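Local coordinates for ADP-ribosylating toxin CARDS (Mycoplasma pneumoniae, PDB 4TLV), which transfers the ADP-ribosyl group from NAD(+) to multiple target proteins and causes vacuolization in mammalian cells as the main virulence factor of its bacterium, at residues 103-108 and 545-550; 446-451 and 461-466. All blocks are in the same frame, centred on the assembly; numbering follows the deposited sequence.

Interaction 1 joins two domains that are far apart in sequence: 103-108 belongs to the mono-ADP-ribosyltransferase domain and 545-550 to the C-terminal D3 domain, with 436 residues between them. Interaction 2, 446-451 with 461-466, lies wholly within D3 and is nested in the chain loop that interaction 1 closes. Their centres are about 24 Å apart, yet the two sites touch by van der Waals packing, Ile546 CD1 lying 4.2 Å from Leu446 CD2. Interaction 1 concerns the interface between domains, and interaction 2 is a buried contact within the D3 beta-trefoil. A glycerol, probably from the crystallisation liquor, is hydrogen-bonded to Arg104 NH2 at interaction 1.

Interaction 1: 103-108 and 545-550; sequences MRQRQV and HIRCYA
Arg104, in the last turn of helix 92-104, meets Tyr549 just beyond strand 543-548 of the D3 beta-trefoil, so a helix end of the transferase domain docks on D3. The helix closes with a Schellman motif in which Arg106 takes positive phi.

The direct hydrogen bond is Arg104 NH2 to Tyr549 O, 3.0 Å long and bent to 149° at the hydrogen. The carbonyl oxygen lies near the guanidinium plane, although the donor is tilted from the carbonyl plane. A water accepts from Arg104 NE and lies within hydrogen-bonding distance of Tyr549 O, to which it can donate. Elsewhere, Arg104 NH1 binds Gln119 and Tyr549 OH binds Ser480.

Flat groups make the rest. Bends at chi2 and chi3 fold the Arg104 chain back, and Tyr549 CD2 lies over the centre of its guanidinium, 3.6 Å from Arg104 CZ, with the planes 28° apart. The Gln105 amide stacks on the Arg547 guanidinium. Asp531 holds both these groups, salt-bridged to Arg547 NH1 and hydrogen-bonded to Gln105 NE2, which also donates to Asp101. Gln105 NE2 and Arg547 NH1, two donors, approach to 3.4 Å, while Gln105 OE1 sits over the guanidinium centre, 3.7 Å from Arg547 CZ.

Interaction 2: 446-451 and 461-466; sequences LGWYWR and GWSYQM
With chi1 at 61°, Trp448 places CG between its backbone N and carbonyl carbon, and chi2 then turns the indole so that its N-H edge is presented to Ser463. Ser463 completes the approach from the other segment: its CB points toward 446-451, and chi1 of -49° sets OG beside its own backbone N and opposite the carbonyl carbon.

The result is a single hydrogen bond between side chains, Trp448 NE1 to Ser463 OG, 3.0 Å long. Its N-H...O angle is 174°, and the acceptor lies close to the indole plane, so the bond is nearly straight and the hydroxyl meets the ring at its edge. The other close atom is Ser463 CB, 3.6 Å from Trp448 NE1. The small surface shared by the segments, 72 Å², agrees with a contact made by one polar pair rather than by broad packing.

Both residues are buried, so the bond satisfies an indole N-H inside the domain. Ser463 OG is also hydrogen-bonded to Gly565 O and to Trp567 NE1. The hydroxyl thus links two tryptophan N-H groups and a backbone carbonyl, and these several partners should restrict its rotation.

Trp448 is held by its ring as well, stacking with Tyr455 and meeting Trp567 with the two ring planes turned steeply against each other. In the D3 beta-trefoil, strands 448-450 and 463-464 are the outer members of a small antiparallel sheet with 453-457 between them. Trp448 and Tyr464 form backbone hydrogen bonds to Tyr455 and Thr456 of that middle strand, and the Trp448-Ser463 bond spans the sheet from one outer strand to the other, beside Trp567 of strand 567-570.

Interaction 1: 103-108 and 545-550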
loop_
_atom_site.group_PDB
_atom_site.type_symbol
_atom_site.label_atom_id
_atom_site.label_comp_id
_atom_site.label_asym_id
_atom_site.label_seq_id
_atom_site.Cartn_x
_atom_site.Cartn_y
_atom_site.Cartn_z
ATOM N N MET A 103 -21.297 -8.601 -1.453
ATOM C CA MET A 103 -21.773 -8.663 -2.831
ATOM C C MET A 103 -21.613 -10.053 -3.446
ATOM O O MET A 103 -22.514 -10.529 -4.131
ATOM C CB MET A 103 -21.105 -7.593 -3.705
ATOM C CG MET A 103 -21.512 -6.175 -3.312
ATOM S SD MET A 103 -20.921 -4.942 -4.483
ATOM C CE MET A 103 -19.198 -5.405 -4.611
ATOM N N ARG A 104 -20.480 -10.711 -3.210
ATOM C CA ARG A 104 -20.280 -12.040 -3.781
ATOM C C ARG A 104 -21.207 -13.069 -3.127
ATOM O O ARG A 104 -21.596 -14.040 -3.766
ATOM C CB ARG A 104 -18.836 -12.522 -3.633
ATOM C CG ARG A 104 -17.790 -11.693 -4.381
ATOM C CD ARG A 104 -18.146 -11.426 -5.848
ATOM N NE ARG A 104 -18.370 -12.640 -6.651
ATOM C CZ ARG A 104 -18.642 -12.621 -7.954
ATOM N NH1 ARG A 104 -18.705 -11.468 -8.598
ATOM N NH2 ARG A 104 -18.847 -13.754 -8.621
ATOM N N GLN A 105 -21.526 -12.873 -1.848
ATOM C CA GLN A 105 -22.391 -13.815 -1.131
ATOM C C GLN A 105 -23.857 -13.454 -1.347
ATOM O O GLN A 105 -24.743 -14.098 -0.794
ATOM C CB GLN A 105 -22.067 -13.849 0.375
ATOM C CG GLN A 105 -20.649 -14.325 0.722
ATOM C CD GLN A 105 -20.550 -14.933 2.117
ATOM O OE1 GLN A 105 -21.230 -15.915 2.421
ATOM N NE2 GLN A 105 -19.694 -14.362 2.966
ATOM N N ARG A 106 -24.099 -12.404 -2.129
ATOM C CA ARG A 106 -25.447 -11.950 -2.475
ATOM C C ARG A 106 -26.264 -11.401 -1.292
ATOM O O ARG A 106 -27.448 -11.708 -1.137
ATOM C CB ARG A 106 -26.204 -13.070 -3.216
ATOM C CG ARG A 106 -25.503 -13.491 -4.508
ATOM C CD ARG A 106 -26.003 -14.834 -5.042
ATOM N NE ARG A 106 -25.370 -15.161 -6.318
ATOM C CZ ARG A 106 -25.392 -14.362 -7.385
ATOM N NH1 ARG A 106 -26.017 -13.188 -7.325
ATOM N NH2 ARG A 106 -24.792 -14.733 -8.514
ATOM N N GLN A 107 -25.640 -10.556 -0.480
ATOM C CA GLN A 107 -26.302 -10.009 0.700
ATOM C C GLN A 107 -26.403 -8.503 0.600
ATOM O O GLN A 107 -26.369 -7.787 1.599
ATOM C CB GLN A 107 -25.558 -10.444 1.965
ATOM C CG GLN A 107 -25.477 -11.966 2.088
ATOM C CD GLN A 107 -24.501 -12.450 3.155
ATOM O OE1 GLN A 107 -23.967 -11.661 3.930
ATOM N NE2 GLN A 107 -24.274 -13.760 3.198
ATOM N N VAL A 108 -26.531 -8.014 -0.621
ATOM C CA VAL A 108 -26.616 -6.583 -0.833
ATOM C C VAL A 108 -27.867 -6.218 -1.629
ATOM O O VAL A 108 -28.238 -6.905 -2.576
ATOM C CB VAL A 108 -25.365 -6.057 -1.580
ATOM C CG1 VAL A 108 -25.608 -4.644 -2.110
ATOM C CG2 VAL A 108 -24.128 -6.108 -0.659
ATOM N N HIS A 545 -12.626 -16.781 6.320
ATOM C CA HIS A 545 -13.087 -17.764 5.351
ATOM C C HIS A 545 -12.663 -17.299 3.953
ATOM O O HIS A 545 -12.541 -16.101 3.702
ATOM C CB HIS A 545 -14.609 -17.929 5.424
ATOM C CG HIS A 545 -15.080 -18.536 6.710
ATOM N ND1 HIS A 545 -16.324 -18.284 7.247
ATOM C CD2 HIS A 545 -14.452 -19.359 7.584
ATOM C CE1 HIS A 545 -16.451 -18.940 8.389
ATOM N NE2 HIS A 545 -15.330 -19.601 8.616
ATOM N N ILE A 546 -12.426 -18.248 3.055
ATOM C CA ILE A 546 -12.034 -17.927 1.683
ATOM C C ILE A 546 -12.964 -18.648 0.716
ATOM O O ILE A 546 -13.178 -19.848 0.843
ATOM C CB ILE A 546 -10.548 -18.295 1.412
ATOM C CG1 ILE A 546 -9.634 -17.510 2.362
ATOM C CG2 ILE A 546 -10.183 -18.023 -0.054
ATOM C CD1 ILE A 546 -8.160 -17.866 2.260
ATOM N N ARG A 547 -13.539 -17.909 -0.224
ATOM C CA ARG A 547 -14.480 -18.474 -1.189
ATOM C C ARG A 547 -14.090 -18.109 -2.615
ATOM O O ARG A 547 -13.470 -17.074 -2.858
ATOM C CB ARG A 547 -15.896 -17.974 -0.915
ATOM C CG ARG A 547 -16.491 -18.511 0.386
ATOM C CD ARG A 547 -17.937 -18.067 0.587
ATOM N NE ARG A 547 -18.506 -18.707 1.777
ATOM C CZ ARG A 547 -18.371 -18.247 3.014
ATOM N NH1 ARG A 547 -17.685 -17.129 3.244
ATOM N NH2 ARG A 547 -18.925 -18.900 4.026
ATOM N N CYS A 548 -14.487 -18.952 -3.559
ATOM C CA CYS A 548 -14.193 -18.739 -4.966
ATOM C C CYS A 548 -15.311 -17.915 -5.616
ATOM O O CYS A 548 -16.492 -18.131 -5.334
ATOM C CB CYS A 548 -14.031 -20.109 -5.648
ATOM S SG CYS A 548 -13.806 -20.056 -7.418
ATOM N N TYR A 549 -14.953 -16.961 -6.470
ATOM C CA TYR A 549 -15.960 -16.165 -7.177
ATOM C C TYR A 549 -16.954 -17.019 -7.968
ATOM O O TYR A 549 -18.119 -16.647 -8.106
ATOM C CB TYR A 549 -15.319 -15.242 -8.212
ATOM C CG TYR A 549 -14.759 -13.898 -7.746
ATOM C CD1 TYR A 549 -13.855 -13.807 -6.697
ATOM C CD2 TYR A 549 -15.080 -12.738 -8.438
ATOM C CE1 TYR A 549 -13.308 -12.560 -6.319
ATOM C CE2 TYR A 549 -14.549 -11.502 -8.074
ATOM C CZ TYR A 549 -13.665 -11.427 -7.006
ATOM O OH TYR A 549 -13.120 -10.201 -6.676
ATOM N N ALA A 550 -16.474 -18.109 -8.555
ATOM C CA ALA A 550 -17.278 -18.856 -9.534
ATOM C C ALA A 550 -18.677 -19.204 -9.016
ATOM O O ALA A 550 -19.675 -18.885 -9.657
ATOM C CB ALA A 550 -16.544 -20.116 -10.001
HETATM O O HOH W 1 -19.418 -15.140 -5.977
#

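Interaction 2: 446-451 and 461-466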
loop_
_atom_site.group_PDB
_atom_site.type_symbol
_atom_site.label_atom_id
_atom_site.label_comp_id
_atom_site.label_asym_id
_atom_site.label_seq_id
_atom_site.Cartn_x
_atom_site.Cartn_y
_atom_site.Cartn_z
ATOM N N LEU A 446 -0.913 -17.413 3.683
ATOM C CA LEU A 446 -2.018 -18.303 4.087
ATOM C C LEU A 446 -1.512 -19.517 4.837
ATOM O O LEU A 446 -0.474 -20.070 4.502
ATOM C CB LEU A 446 -2.845 -18.774 2.894
ATOM C CG LEU A 446 -3.391 -17.681 1.968
ATOM C CD1 LEU A 446 -4.226 -18.320 0.882
ATOM C CD2 LEU A 446 -4.199 -16.633 2.763
ATOM N N GLY A 447 -2.263 -19.940 5.845
ATOM C CA GLY A 447 -1.906 -21.141 6.578
ATOM C C GLY A 447 -3.100 -21.628 7.370
ATOM O O GLY A 447 -4.204 -21.124 7.216
ATOM N N TRP A 448 -2.878 -22.628 8.205
ATOM C CA TRP A 448 -3.895 -23.016 9.159
ATOM C C TRP A 448 -3.248 -23.389 10.476
ATOM O O TRP A 448 -2.026 -23.537 10.551
ATOM C CB TRP A 448 -4.843 -24.092 8.611
ATOM C CG TRP A 448 -4.239 -25.423 8.204
ATOM C CD1 TRP A 448 -3.584 -25.706 7.034
ATOM C CD2 TRP A 448 -4.300 -26.660 8.938
ATOM N NE1 TRP A 448 -3.221 -27.042 7.001
ATOM C CE2 TRP A 448 -3.650 -27.646 8.157
ATOM C CE3 TRP A 448 -4.849 -27.027 10.178
ATOM C CZ2 TRP A 448 -3.520 -28.975 8.581
ATOM C CZ3 TRP A 448 -4.721 -28.354 10.599
ATOM C CH2 TRP A 448 -4.060 -29.310 9.800
ATOM N N TYR A 449 -4.074 -23.507 11.512
ATOM C CA TYR A 449 -3.608 -23.645 12.876
ATOM C C TYR A 449 -4.398 -24.750 13.554
ATOM O O TYR A 449 -5.611 -24.847 13.391
ATOM C CB TYR A 449 -3.859 -22.332 13.603
ATOM C CG TYR A 449 -3.461 -22.287 15.044
ATOM C CD1 TYR A 449 -2.146 -22.030 15.415
ATOM C CD2 TYR A 449 -4.407 -22.457 16.049
ATOM C CE1 TYR A 449 -1.790 -21.955 16.740
ATOM C CE2 TYR A 449 -4.057 -22.388 17.371
ATOM C CZ TYR A 449 -2.754 -22.137 17.716
ATOM O OH TYR A 449 -2.423 -22.069 19.050
ATOM N N TRP A 450 -3.707 -25.594 14.297
ATOM C CA TRP A 450 -4.388 -26.668 15.003
ATOM C C TRP A 450 -3.658 -27.000 16.283
ATOM O O TRP A 450 -2.498 -27.408 16.266
ATOM C CB TRP A 450 -4.545 -27.909 14.117
ATOM C CG TRP A 450 -5.421 -28.953 14.759
ATOM C CD1 TRP A 450 -5.039 -30.191 15.200
ATOM C CD2 TRP A 450 -6.818 -28.827 15.074
ATOM N NE1 TRP A 450 -6.113 -30.846 15.754
ATOM C CE2 TRP A 450 -7.215 -30.033 15.693
ATOM C CE3 TRP A 450 -7.769 -27.811 14.893
ATOM C CZ2 TRP A 450 -8.531 -30.255 16.126
ATOM C CZ3 TRP A 450 -9.074 -28.031 15.327
ATOM C CH2 TRP A 450 -9.441 -29.250 15.934
ATOM N N ARG A 451 -4.334 -26.761 17.403
ATOM C CA ARG A 451 -3.832 -27.146 18.714
ATOM C C ARG A 451 -2.429 -26.634 19.011
ATOM O O ARG A 451 -1.608 -27.350 19.586
ATOM C CB ARG A 451 -3.896 -28.667 18.875
ATOM C CG ARG A 451 -5.320 -29.205 18.912
ATOM C CD ARG A 451 -5.355 -30.728 19.013
ATOM N NE ARG A 451 -4.631 -31.240 20.179
ATOM C CZ ARG A 451 -5.156 -31.361 21.396
ATOM N NH1 ARG A 451 -6.411 -30.989 21.617
ATOM N NH2 ARG A 451 -4.422 -31.848 22.395
ATOM N N GLY A 461 -0.914 -29.840 -2.758
ATOM C CA GLY A 461 -2.268 -29.819 -2.236
ATOM C C GLY A 461 -2.319 -30.287 -0.788
ATOM O O GLY A 461 -3.361 -30.198 -0.130
ATOM N N TRP A 462 -1.192 -30.775 -0.279
ATOM C CA TRP A 462 -1.103 -31.152 1.132
ATOM C C TRP A 462 -0.596 -29.975 1.978
ATOM O O TRP A 462 -0.523 -28.836 1.485
ATOM C CB TRP A 462 -0.207 -32.392 1.314
ATOM C CG TRP A 462 -0.693 -33.556 0.513
ATOM C CD1 TRP A 462 -0.066 -34.141 -0.563
ATOM C CD2 TRP A 462 -1.925 -34.263 0.689
ATOM N NE1 TRP A 462 -0.835 -35.170 -1.059
ATOM C CE2 TRP A 462 -1.980 -35.267 -0.307
ATOM C CE3 TRP A 462 -2.992 -34.149 1.592
ATOM C CZ2 TRP A 462 -3.061 -36.151 -0.422
ATOM C CZ3 TRP A 462 -4.061 -35.028 1.478
ATOM C CH2 TRP A 462 -4.085 -36.017 0.477
ATOM N N SER A 463 -0.278 -30.247 3.246
ATOM C CA SER A 463 0.307 -29.239 4.133
ATOM C C SER A 463 1.571 -29.748 4.794
ATOM O O SER A 463 1.749 -30.950 5.000
ATOM C CB SER A 463 -0.676 -28.806 5.239
ATOM O OG SER A 463 -1.933 -28.487 4.697
ATOM N N TYR A 464 2.426 -28.805 5.151
ATOM C CA TYR A 464 3.657 -29.056 5.878
ATOM C C TYR A 464 3.464 -28.392 7.233
ATOM O O TYR A 464 2.780 -27.371 7.339
ATOM C CB TYR A 464 4.794 -28.401 5.095
ATOM C CG TYR A 464 6.213 -28.546 5.599
ATOM C CD1 TYR A 464 6.586 -28.071 6.849
ATOM C CD2 TYR A 464 7.205 -29.090 4.784
ATOM C CE1 TYR A 464 7.904 -28.167 7.301
ATOM C CE2 TYR A 464 8.529 -29.190 5.221
ATOM C CZ TYR A 464 8.870 -28.726 6.482
ATOM O OH TYR A 464 10.173 -28.814 6.927
ATOM N N GLN A 465 4.051 -28.967 8.276
ATOM C CA GLN A 465 3.892 -28.412 9.607
ATOM C C GLN A 465 4.966 -27.383 9.896
ATOM O O GLN A 465 6.060 -27.711 10.348
ATOM C CB GLN A 465 3.893 -29.514 10.674
ATOM C CG GLN A 465 3.334 -29.058 12.024
ATOM C CD GLN A 465 4.332 -28.276 12.847
ATOM O OE1 GLN A 465 5.310 -28.832 13.353
ATOM N NE2 GLN A 465 4.083 -26.977 13.008
ATOM N N MET A 466 4.633 -26.130 9.611
ATOM C CA MET A 466 5.479 -24.987 9.909
ATOM C C MET A 466 4.664 -23.736 9.578
ATOM O O MET A 466 3.670 -23.800 8.846
ATOM C CB MET A 466 6.775 -25.025 9.086
ATOM C CG MET A 466 6.543 -25.036 7.583
ATOM S SD MET A 466 8.047 -25.007 6.562
ATOM C CE MET A 466 8.268 -23.247 6.320
#